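Local atomic coordinates of CysE, serine acetyltransferase (Brucella abortus, PDB entry 4HZD), a protein that probably catalyses transfer of the acetyl group of acetyl-coenzyme A to L-serine, the first of two steps from serine to cysteine. Residues Ile19-Glu28 and Leu41-Leu51; Glu176-Leu187 and Asp201-Ile212. All coordinates share one frame; numbering follows the deposited sequence.

Interaction 1: residues Ile19-Glu28 and Leu41-Leu51; sequences IWHSIRAEAE and LYATILNQPSL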
loop_
_atom_site.group_PDB
_atom_site.type_symbol
_atom_site.label_atom_id
_atom_site.label_comp_id
_atom_site.label_asym_id
_atom_site.label_seq_id
_atom_site.Cartn_x
_atom_site.Cartn_y
_atom_site.Cartn_z
ATOM N N ILE A 19 -30.481 -13.505 -8.876
ATOM C CA ILE A 19 -29.169 -13.704 -8.240
ATOM C C ILE A 19 -28.610 -12.346 -7.813
ATOM O O ILE A 19 -28.257 -12.177 -6.657
ATOM C CB ILE A 19 -28.156 -14.521 -9.102
ATOM C CG1 ILE A 19 -28.597 -15.996 -9.256
ATOM C CG2 ILE A 19 -26.749 -14.482 -8.482
ATOM C CD1 ILE A 19 -27.904 -16.765 -10.404
ATOM N N TRP A 20 -28.574 -11.375 -8.729
ATOM C CA TRP A 20 -28.094 -10.001 -8.400
ATOM C C TRP A 20 -28.926 -9.315 -7.352
ATOM O O TRP A 20 -28.396 -8.626 -6.455
ATOM C CB TRP A 20 -28.085 -9.169 -9.666
ATOM C CG TRP A 20 -27.624 -7.727 -9.552
ATOM C CD1 TRP A 20 -28.208 -6.621 -10.152
ATOM C CD2 TRP A 20 -26.445 -7.197 -8.825
ATOM N NE1 TRP A 20 -27.491 -5.472 -9.882
ATOM C CE2 TRP A 20 -26.421 -5.749 -9.087
ATOM C CE3 TRP A 20 -25.444 -7.757 -8.017
ATOM C CZ2 TRP A 20 -25.433 -4.923 -8.557
ATOM C CZ3 TRP A 20 -24.450 -6.923 -7.499
ATOM C CH2 TRP A 20 -24.460 -5.530 -7.742
ATOM N N HIS A 21 -30.247 -9.444 -7.456
ATOM C CA HIS A 21 -31.108 -8.772 -6.481
ATOM C C HIS A 21 -30.944 -9.344 -5.107
ATOM O O HIS A 21 -30.903 -8.584 -4.135
ATOM C CB HIS A 21 -32.588 -8.755 -6.912
ATOM C CG HIS A 21 -32.828 -8.001 -8.192
ATOM N ND1 HIS A 21 -33.447 -8.557 -9.254
ATOM C CD2 HIS A 21 -32.464 -6.703 -8.577
ATOM C CE1 HIS A 21 -33.494 -7.656 -10.265
ATOM N NE2 HIS A 21 -32.889 -6.529 -9.854
ATOM N N SER A 22 -30.851 -10.667 -4.981
ATOM C CA SER A 22 -30.600 -11.245 -3.647
ATOM C C SER A 22 -29.255 -10.794 -3.100
ATOM O O SER A 22 -29.135 -10.519 -1.907
ATOM C CB SER A 22 -30.623 -12.776 -3.636
ATOM O OG SER A 22 -31.714 -13.226 -4.377
ATOM N N ILE A 23 -28.234 -10.760 -3.958
ATOM C CA ILE A 23 -26.918 -10.322 -3.513
ATOM C C ILE A 23 -26.967 -8.864 -3.011
ATOM O O ILE A 23 -26.409 -8.572 -1.981
ATOM C CB ILE A 23 -25.829 -10.504 -4.598
ATOM C CG1 ILE A 23 -25.458 -11.988 -4.707
ATOM C CG2 ILE A 23 -24.573 -9.655 -4.280
ATOM C CD1 ILE A 23 -24.747 -12.339 -6.013
ATOM N N ARG A 24 -27.652 -7.978 -3.721
ATOM C CA ARG A 24 -27.792 -6.580 -3.268
ATOM C C ARG A 24 -28.487 -6.488 -1.882
ATOM O O ARG A 24 -28.039 -5.750 -1.001
ATOM C CB ARG A 24 -28.550 -5.750 -4.308
ATOM C CG ARG A 24 -27.783 -5.522 -5.619
ATOM C CD ARG A 24 -28.492 -4.411 -6.439
ATOM N NE ARG A 24 -28.386 -3.109 -5.773
ATOM C CZ ARG A 24 -27.308 -2.329 -5.799
ATOM N NH1 ARG A 24 -26.213 -2.713 -6.438
ATOM N NH2 ARG A 24 -27.318 -1.158 -5.188
ATOM N N ALA A 25 -29.574 -7.240 -1.705
ATOM C CA ALA A 25 -30.291 -7.262 -0.424
ATOM C C ALA A 25 -29.423 -7.810 0.728
ATOM O O ALA A 25 -29.394 -7.260 1.854
ATOM C CB ALA A 25 -31.566 -8.073 -0.574
ATOM N N GLU A 26 -28.743 -8.918 0.457
ATOM C CA GLU A 26 -27.847 -9.560 1.434
ATOM C C GLU A 26 -26.699 -8.617 1.827
ATOM O O GLU A 26 -26.285 -8.587 2.994
ATOM C CB GLU A 26 -27.298 -10.885 0.871
ATOM C CG GLU A 26 -28.294 -12.071 0.801
ATOM C CD GLU A 26 -27.940 -13.112 -0.284
ATOM O OE1 GLU A 26 -26.822 -13.082 -0.847
ATOM O OE2 GLU A 26 -28.791 -13.980 -0.614
ATOM N N ALA A 27 -26.174 -7.850 0.863
ATOM C CA ALA A 27 -25.065 -6.950 1.159
ATOM C C ALA A 27 -25.532 -5.790 2.015
ATOM O O ALA A 27 -24.827 -5.357 2.925
ATOM C CB ALA A 27 -24.369 -6.453 -0.114
ATOM N N GLU A 28 -26.730 -5.286 1.743
ATOM C CA GLU A 28 -27.205 -4.154 2.519
ATOM C C GLU A 28 -27.520 -4.552 3.961
ATOM O O GLU A 28 -27.232 -3.809 4.890
ATOM C CB GLU A 28 -28.442 -3.543 1.893
ATOM C CG GLU A 28 -28.763 -2.209 2.543
ATOM C CD GLU A 28 -29.946 -1.541 1.898
ATOM O OE1 GLU A 28 -30.354 -1.975 0.787
ATOM O OE2 GLU A 28 -30.459 -0.584 2.503
ATOM N N LEU A 41 -18.441 -3.685 1.564
ATOM C CA LEU A 41 -19.664 -4.117 0.938
ATOM C C LEU A 41 -20.258 -3.091 -0.005
ATOM O O LEU A 41 -20.883 -3.476 -0.990
ATOM C CB LEU A 41 -20.660 -4.540 1.995
ATOM C CG LEU A 41 -20.245 -5.754 2.830
ATOM C CD1 LEU A 41 -21.090 -5.815 4.089
ATOM C CD2 LEU A 41 -20.412 -7.022 1.994
ATOM N N TYR A 42 -20.071 -1.790 0.264
ATOM C CA TYR A 42 -20.540 -0.776 -0.703
ATOM C C TYR A 42 -19.660 -0.697 -1.930
ATOM O O TYR A 42 -20.154 -0.615 -3.049
ATOM C CB TYR A 42 -20.668 0.621 -0.042
ATOM C CG TYR A 42 -22.067 0.810 0.543
ATOM C CD1 TYR A 42 -22.469 0.059 1.641
ATOM C CD2 TYR A 42 -22.983 1.678 -0.028
ATOM C CE1 TYR A 42 -23.727 0.164 2.176
ATOM C CE2 TYR A 42 -24.270 1.820 0.517
ATOM C CZ TYR A 42 -24.620 1.059 1.616
ATOM O OH TYR A 42 -25.841 1.117 2.206
ATOM N N ALA A 43 -18.336 -0.739 -1.715
ATOM C CA ALA A 43 -17.402 -0.597 -2.842
ATOM C C ALA A 43 -17.443 -1.842 -3.715
ATOM O O ALA A 43 -17.202 -1.771 -4.943
ATOM C CB ALA A 43 -15.999 -0.358 -2.339
ATOM N N THR A 44 -17.728 -2.995 -3.101
ATOM C CA THR A 44 -17.740 -4.197 -3.923
ATOM C C THR A 44 -19.103 -4.615 -4.493
ATOM O O THR A 44 -19.134 -5.196 -5.559
ATOM C CB THR A 44 -16.814 -5.391 -3.477
ATOM O OG1 THR A 44 -17.457 -6.681 -3.578
ATOM C CG2 THR A 44 -15.955 -5.148 -2.263
ATOM N N ILE A 45 -20.195 -4.334 -3.776
ATOM C CA ILE A 45 -21.525 -4.706 -4.252
ATOM C C ILE A 45 -22.409 -3.463 -4.461
ATOM O O ILE A 45 -22.890 -3.225 -5.560
ATOM C CB ILE A 45 -22.259 -5.589 -3.211
ATOM C CG1 ILE A 45 -21.473 -6.882 -2.872
ATOM C CG2 ILE A 45 -23.712 -5.823 -3.611
ATOM C CD1 ILE A 45 -21.392 -7.905 -3.984
ATOM N N LEU A 46 -22.668 -2.719 -3.379
ATOM C CA LEU A 46 -23.813 -1.790 -3.381
ATOM C C LEU A 46 -23.642 -0.585 -4.326
ATOM O O LEU A 46 -24.605 -0.137 -4.914
ATOM C CB LEU A 46 -24.220 -1.413 -1.962
ATOM C CG LEU A 46 -24.862 -2.615 -1.253
ATOM C CD1 LEU A 46 -24.868 -2.459 0.246
ATOM C CD2 LEU A 46 -26.280 -2.877 -1.759
ATOM N N ASN A 47 -22.420 -0.098 -4.502
ATOM C CA ASN A 47 -22.167 0.966 -5.476
ATOM C C ASN A 47 -22.084 0.458 -6.926
ATOM O O ASN A 47 -21.963 1.277 -7.830
ATOM C CB ASN A 47 -20.853 1.746 -5.190
ATOM C CG ASN A 47 -20.874 2.519 -3.883
ATOM O OD1 ASN A 47 -21.930 2.766 -3.322
ATOM N ND2 ASN A 47 -19.689 2.912 -3.398
ATOM N N GLN A 48 -22.075 -0.862 -7.145
ATOM C CA GLN A 48 -21.865 -1.387 -8.491
ATOM C C GLN A 48 -23.208 -1.415 -9.208
ATOM O O GLN A 48 -24.233 -1.723 -8.594
ATOM C CB GLN A 48 -21.250 -2.801 -8.435
ATOM C CG GLN A 48 -19.926 -2.866 -7.671
ATOM C CD GLN A 48 -18.755 -2.313 -8.466
ATOM O OE1 GLN A 48 -18.886 -2.016 -9.651
ATOM N NE2 GLN A 48 -17.599 -2.193 -7.825
ATOM N N PRO A 49 -23.224 -1.077 -10.496
ATOM C CA PRO A 49 -24.537 -1.155 -11.159
ATOM C C PRO A 49 -24.856 -2.547 -11.726
ATOM O O PRO A 49 -25.917 -2.712 -12.342
ATOM C CB PRO A 49 -24.411 -0.158 -12.317
ATOM C CG PRO A 49 -22.958 -0.169 -12.652
ATOM C CD PRO A 49 -22.202 -0.440 -11.351
ATOM N N SER A 50 -23.965 -3.530 -11.534
ATOM C CA SER A 50 -24.228 -4.873 -12.072
ATOM C C SER A 50 -23.445 -5.949 -11.325
ATOM O O SER A 50 -22.408 -5.673 -10.703
ATOM C CB SER A 50 -23.908 -4.931 -13.586
ATOM O OG SER A 50 -22.506 -4.819 -13.849
ATOM N N LEU A 51 -23.951 -7.179 -11.374
ATOM C CA LEU A 51 -23.243 -8.302 -10.791
ATOM C C LEU A 51 -21.890 -8.478 -11.464
ATOM O O LEU A 51 -20.902 -8.718 -10.785
ATOM C CB LEU A 51 -24.113 -9.567 -10.874
ATOM C CG LEU A 51 -23.513 -10.887 -10.368
ATOM C CD1 LEU A 51 -23.112 -10.815 -8.885
ATOM C CD2 LEU A 51 -24.570 -11.958 -10.549
#
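Trp20, Ile23, Arg24 and Ala27, on one side of helix 19-28, meet Ile45, Leu46 and Leu51 in a nearly antiparallel helix pair (167° to helix 41-46, axes 9.7 Å apart) of the all-helical N-terminal domain of serine acetyltransferase. Apolar packing dominates. Ile45 is a knob in the hole made by Trp20, Ile23, Arg24 and Ala27; its CG2 rests 3.6 Å from Ala27 CB, while its CD1 reaches Ile23 CG2. Leu46 extends CD1 over the backbone of Glu28, and Leu51 spreads its two methyls, CD1 to Ile23 CD1 and CD2 to Ile19 CG2. Ile19 and Leu51 also touch helix 87-101.

The indole of Trp20 is gripped on both faces. With CG anti to the backbone N, the ring lies flat against the Ser50-Leu51 backbone, where the next helix begins: Leu51 N sits over its centre, 3.6 Å from Trp20 CD2, and Arg24 CG covers the opposite face. Gln48 O lies at the ring edge, in plane, 3.4 Å from Trp20 CZ2.

Polar contact centres on Arg24, whose chain bends at chi3 (67°) to bring the guanidinium to the backbone carbonyl of Leu46. Arg24 NH2 donates to Leu46 O (2.9 Å, 155° at the hydrogen), in the carbonyl plane and on a lone pair, and Arg24 NH1 adds a weak bond to the same oxygen at 3.4 Å.

Interaction 2: residues Glu176-Leu187 and Asp201-Ile212; sequences ETAVVEDNVSIL and DRHPKIRQGVLI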
loop_
_atom_site.group_PDB
_atom_site.type_symbol
_atom_site.label_atom_id
_atom_site.label_comp_id
_atom_site.label_asym_id
_atom_site.label_seq_id
_atom_site.Cartn_x
_atom_site.Cartn_y
_atom_site.Cartn_z
ATOM N N GLU A 176 -2.038 -27.570 -19.283
ATOM C CA GLU A 176 -2.265 -26.861 -20.522
ATOM C C GLU A 176 -3.303 -27.465 -21.467
ATOM O O GLU A 176 -4.064 -26.715 -22.094
ATOM C CB GLU A 176 -0.904 -26.727 -21.230
ATOM C CG GLU A 176 -0.985 -26.157 -22.623
ATOM C CD GLU A 176 0.357 -26.199 -23.327
ATOM O OE1 GLU A 176 1.224 -26.987 -22.900
ATOM O OE2 GLU A 176 0.525 -25.429 -24.291
ATOM N N THR A 177 -3.343 -28.804 -21.579
ATOM C CA THR A 177 -4.260 -29.447 -22.511
ATOM C C THR A 177 -5.454 -30.121 -21.838
ATOM O O THR A 177 -6.155 -30.950 -22.460
ATOM C CB THR A 177 -3.540 -30.471 -23.406
ATOM O OG1 THR A 177 -3.133 -31.592 -22.605
ATOM C CG2 THR A 177 -2.319 -29.799 -24.089
ATOM N N ALA A 178 -5.670 -29.804 -20.563
ATOM C CA ALA A 178 -6.905 -30.270 -19.868
ATOM C C ALA A 178 -8.165 -29.619 -20.410
ATOM O O ALA A 178 -8.166 -28.425 -20.823
ATOM C CB ALA A 178 -6.822 -30.031 -18.369
ATOM N N VAL A 179 -9.235 -30.418 -20.384
ATOM C CA VAL A 179 -10.581 -29.975 -20.725
ATOM C C VAL A 179 -11.526 -30.405 -19.595
ATOM O O VAL A 179 -11.555 -31.569 -19.201
ATOM C CB VAL A 179 -11.099 -30.520 -22.065
ATOM C CG1 VAL A 179 -12.482 -29.958 -22.334
ATOM C CG2 VAL A 179 -10.156 -30.156 -23.212
ATOM N N VAL A 180 -12.247 -29.434 -19.046
ATOM C CA VAL A 180 -13.310 -29.715 -18.109
ATOM C C VAL A 180 -14.623 -29.234 -18.729
ATOM O O VAL A 180 -14.755 -28.061 -19.075
ATOM C CB VAL A 180 -13.074 -28.998 -16.749
ATOM C CG1 VAL A 180 -14.161 -29.364 -15.751
ATOM C CG2 VAL A 180 -11.712 -29.331 -16.196
ATOM N N GLU A 181 -15.601 -30.127 -18.837
ATOM C CA GLU A 181 -16.914 -29.756 -19.388
ATOM C C GLU A 181 -17.859 -29.169 -18.318
ATOM O O GLU A 181 -17.452 -29.005 -17.180
ATOM C CB GLU A 181 -17.523 -30.951 -20.133
ATOM C CG GLU A 181 -16.713 -31.312 -21.366
ATOM C CD GLU A 181 -17.226 -32.534 -22.127
ATOM O OE1 GLU A 181 -18.391 -32.959 -21.955
ATOM O OE2 GLU A 181 -16.432 -33.080 -22.902
ATOM N N ASP A 182 -19.100 -28.846 -18.681
ATOM C CA ASP A 182 -20.056 -28.261 -17.723
ATOM C C ASP A 182 -20.453 -29.107 -16.558
ATOM O O ASP A 182 -20.341 -30.334 -16.590
ATOM C CB ASP A 182 -21.339 -27.793 -18.419
ATOM C CG ASP A 182 -21.065 -26.949 -19.608
ATOM O OD1 ASP A 182 -19.953 -26.378 -19.699
ATOM O OD2 ASP A 182 -21.956 -26.854 -20.468
ATOM N N ASN A 183 -20.981 -28.426 -15.534
ATOM C CA ASN A 183 -21.484 -29.022 -14.303
ATOM C C ASN A 183 -20.530 -30.000 -13.587
ATOM O O ASN A 183 -20.936 -31.068 -13.113
ATOM C CB ASN A 183 -22.859 -29.657 -14.550
ATOM C CG ASN A 183 -23.801 -28.713 -15.273
ATOM O OD1 ASN A 183 -24.375 -29.077 -16.287
ATOM N ND2 ASN A 183 -23.893 -27.462 -14.800
ATOM N N VAL A 184 -19.265 -29.625 -13.511
ATOM C CA VAL A 184 -18.289 -30.418 -12.753
ATOM C C VAL A 184 -18.071 -29.814 -11.358
ATOM O O VAL A 184 -18.153 -28.589 -11.190
ATOM C CB VAL A 184 -16.982 -30.523 -13.564
ATOM C CG1 VAL A 184 -15.879 -31.237 -12.795
ATOM C CG2 VAL A 184 -17.278 -31.282 -14.850
ATOM N N SER A 185 -17.841 -30.667 -10.366
ATOM C CA SER A 185 -17.388 -30.216 -9.049
ATOM C C SER A 185 -16.004 -30.764 -8.775
ATOM O O SER A 185 -15.750 -31.978 -8.933
ATOM C CB SER A 185 -18.346 -30.639 -7.935
ATOM O OG SER A 185 -19.620 -30.061 -8.161
ATOM N N ILE A 186 -15.084 -29.872 -8.386
ATOM C CA ILE A 186 -13.695 -30.250 -8.115
ATOM C C ILE A 186 -13.274 -29.764 -6.715
ATOM O O ILE A 186 -13.475 -28.598 -6.356
ATOM C CB ILE A 186 -12.712 -29.703 -9.189
ATOM C CG1 ILE A 186 -13.162 -30.051 -10.626
ATOM C CG2 ILE A 186 -11.274 -30.185 -8.936
ATOM C CD1 ILE A 186 -12.229 -29.536 -11.703
ATOM N N LEU A 187 -12.684 -30.648 -5.923
ATOM C CA LEU A 187 -12.241 -30.243 -4.592
ATOM C C LEU A 187 -10.778 -29.768 -4.546
ATOM O O LEU A 187 -10.130 -29.723 -5.567
ATOM C CB LEU A 187 -12.608 -31.327 -3.553
ATOM C CG LEU A 187 -14.007 -30.837 -3.085
ATOM C CD1 LEU A 187 -15.174 -31.550 -3.747
ATOM C CD2 LEU A 187 -14.126 -30.749 -1.574
ATOM N N ASP A 201 -1.035 -33.533 -26.637
ATOM C CA ASP A 201 -2.230 -33.657 -25.836
ATOM C C ASP A 201 -1.942 -34.658 -24.712
ATOM O O ASP A 201 -1.637 -35.823 -24.971
ATOM C CB ASP A 201 -3.399 -34.077 -26.724
ATOM C CG ASP A 201 -4.751 -33.890 -26.041
ATOM O OD1 ASP A 201 -4.795 -33.546 -24.831
ATOM O OD2 ASP A 201 -5.777 -34.094 -26.727
ATOM N N ARG A 202 -2.011 -34.204 -23.457
ATOM C CA ARG A 202 -1.414 -34.957 -22.360
ATOM C C ARG A 202 -2.079 -34.797 -20.990
ATOM O O ARG A 202 -1.510 -35.236 -19.989
ATOM C CB ARG A 202 0.090 -34.606 -22.243
ATOM C CG ARG A 202 0.409 -33.160 -21.819
ATOM C CD ARG A 202 1.897 -32.788 -22.037
ATOM N NE ARG A 202 2.258 -31.444 -21.531
ATOM C CZ ARG A 202 1.990 -30.275 -22.135
ATOM N NH1 ARG A 202 1.337 -30.212 -23.298
ATOM N NH2 ARG A 202 2.377 -29.135 -21.562
ATOM N N HIS A 203 -3.238 -34.142 -20.921
ATOM C CA HIS A 203 -3.880 -33.899 -19.612
ATOM C C HIS A 203 -5.289 -34.357 -19.784
ATOM O O HIS A 203 -5.719 -34.592 -20.935
ATOM C CB HIS A 203 -3.796 -32.404 -19.209
ATOM C CG HIS A 203 -2.368 -31.861 -19.148
ATOM N ND1 HIS A 203 -1.913 -30.913 -19.989
ATOM C CD2 HIS A 203 -1.301 -32.168 -18.300
ATOM C CE1 HIS A 203 -0.614 -30.640 -19.716
ATOM N NE2 HIS A 203 -0.234 -31.409 -18.701
ATOM N N PRO A 204 -6.030 -34.488 -18.674
ATOM C CA PRO A 204 -7.349 -35.106 -18.680
ATOM C C PRO A 204 -8.504 -34.355 -19.326
ATOM O O PRO A 204 -8.543 -33.099 -19.428
ATOM C CB PRO A 204 -7.656 -35.314 -17.186
ATOM C CG PRO A 204 -6.324 -35.422 -16.552
ATOM C CD PRO A 204 -5.519 -34.370 -17.288
ATOM N N LYS A 205 -9.441 -35.171 -19.770
ATOM C CA LYS A 205 -10.687 -34.713 -20.336
ATOM C C LYS A 205 -11.790 -35.105 -19.358
ATOM O O LYS A 205 -12.104 -36.292 -19.185
ATOM C CB LYS A 205 -10.891 -35.337 -21.724
ATOM C CG LYS A 205 -9.673 -35.226 -22.647
ATOM C CD LYS A 205 -9.389 -33.779 -23.070
ATOM C CE LYS A 205 -8.086 -33.605 -23.880
ATOM N NZ LYS A 205 -6.815 -33.943 -23.171
ATOM N N ILE A 206 -12.342 -34.108 -18.682
ATOM C CA ILE A 206 -13.392 -34.336 -17.678
ATOM C C ILE A 206 -14.771 -34.035 -18.283
ATOM O O ILE A 206 -15.061 -32.884 -18.637
ATOM C CB ILE A 206 -13.128 -33.476 -16.416
ATOM C CG1 ILE A 206 -11.652 -33.620 -15.974
ATOM C CG2 ILE A 206 -14.105 -33.790 -15.291
ATOM C CD1 ILE A 206 -11.236 -35.035 -15.566
ATOM N N ARG A 207 -15.622 -35.074 -18.367
ATOM C CA ARG A 207 -16.978 -34.961 -18.928
ATOM C C ARG A 207 -17.952 -34.353 -17.912
ATOM O O ARG A 207 -17.613 -34.186 -16.745
ATOM C CB ARG A 207 -17.489 -36.330 -19.383
ATOM C CG ARG A 207 -16.616 -36.995 -20.446
ATOM C CD ARG A 207 -16.898 -36.436 -21.821
ATOM N NE ARG A 207 -15.910 -36.878 -22.818
ATOM C CZ ARG A 207 -14.813 -36.188 -23.183
ATOM N NH1 ARG A 207 -14.526 -35.013 -22.626
ATOM N NH2 ARG A 207 -13.982 -36.674 -24.108
ATOM N N GLN A 208 -19.155 -34.043 -18.386
ATOM C CA GLN A 208 -20.183 -33.316 -17.675
ATOM C C GLN A 208 -20.634 -34.047 -16.407
ATOM O O GLN A 208 -20.683 -35.263 -16.385
ATOM C CB GLN A 208 -21.359 -33.150 -18.649
ATOM C CG GLN A 208 -22.107 -31.842 -18.552
ATOM C CD GLN A 208 -23.103 -31.625 -19.684
ATOM O OE1 GLN A 208 -24.321 -31.730 -19.478
ATOM N NE2 GLN A 208 -22.594 -31.303 -20.884
ATOM N N GLY A 209 -20.954 -33.316 -15.341
ATOM C CA GLY A 209 -21.539 -33.924 -14.149
ATOM C C GLY A 209 -20.603 -34.653 -13.204
ATOM O O GLY A 209 -21.043 -35.180 -12.187
ATOM N N VAL A 210 -19.316 -34.673 -13.528
ATOM C CA VAL A 210 -18.297 -35.340 -12.694
ATOM C C VAL A 210 -18.052 -34.629 -11.343
ATOM O O VAL A 210 -18.063 -33.393 -11.251
ATOM C CB VAL A 210 -16.969 -35.532 -13.498
ATOM C CG1 VAL A 210 -15.796 -35.981 -12.623
ATOM C CG2 VAL A 210 -17.177 -36.548 -14.621
ATOM N N LEU A 211 -17.871 -35.433 -10.302
ATOM C CA LEU A 211 -17.318 -34.989 -9.037
ATOM C C LEU A 211 -15.912 -35.576 -8.801
ATOM O O LEU A 211 -15.685 -36.798 -8.882
ATOM C CB LEU A 211 -18.280 -35.330 -7.893
ATOM C CG LEU A 211 -17.793 -35.327 -6.439
ATOM C CD1 LEU A 211 -17.453 -33.914 -5.988
ATOM C CD2 LEU A 211 -18.864 -35.946 -5.534
ATOM N N ILE A 212 -14.958 -34.687 -8.501
ATOM C CA ILE A 212 -13.607 -35.091 -8.185
ATOM C C ILE A 212 -13.264 -34.749 -6.747
ATOM O O ILE A 212 -13.210 -33.550 -6.362
ATOM C CB ILE A 212 -12.586 -34.486 -9.165
ATOM C CG1 ILE A 212 -13.096 -34.603 -10.621
ATOM C CG2 ILE A 212 -11.180 -35.066 -8.933
ATOM C CD1 ILE A 212 -12.158 -34.028 -11.682
#
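Val179 lays its CG2 against the aliphatic part of Lys205, 3.7 Å from CD, on successive coils of the left-handed parallel beta-helix built from hexapeptide repeats. Parallel bridges pair Val179-Val180 with Lys205-Ile206 and Ser185-Ile186 with Leu211-Ile212; the backbone bonds include Ile206 N to Val179 O at 2.7 Å. Val180, Ile206 and Ile212 face the interior, where Leu192 of strand 191-193 touches all three. At the corner between the strands, Val184 CG1 crosses to Ile206 CG2 at 4.0 Å, and Gly209 N donates to Asp182 O.

Polar groups crowd the other end. Lys205, bent at chi2 and chi4, brings NZ to Thr177 O, His203 O and Asp201 OD1, the last a salt bridge of 2.6 Å; Asn221 is a further partner. Thr177 N donates to His203 ND1 (163° at the hydrogen), while Thr177 OG1 accepts from Arg202 N.

Two salt bridges differ in pose. Glu181 OE2 meets Arg207 NH1 at 2.7 Å with carboxylate and guanidinium planes only 14° apart. Between Glu176 and Arg202 the planes stand 88° apart, and Arg202 NH2 meets Glu176 OE1 nearly end-on at 2.8 Å.

Overall arrangement
Interaction 1 belongs to the helical N-terminal part of the chain and interaction 2 to the left-handed beta-helix; the two follow in series along the sequence. They lie on opposite sides of the chain's centre, their own centres 31 Å apart and their nearest atoms about 12 Å apart, without touching. Coenzyme A binds at the beta-helix: Leu187, at the end of 176-187, belongs to its pocket, with its side chain about 4 Å from the ligand. Interaction 1 instead borders subunit contacts, as Asn47 and the carbonyl of Ala43 hydrogen-bond Gln75 of a second subunit. Interaction 2 meets a different neighbour, with Glu176 and Arg202 packing on a fourth subunit.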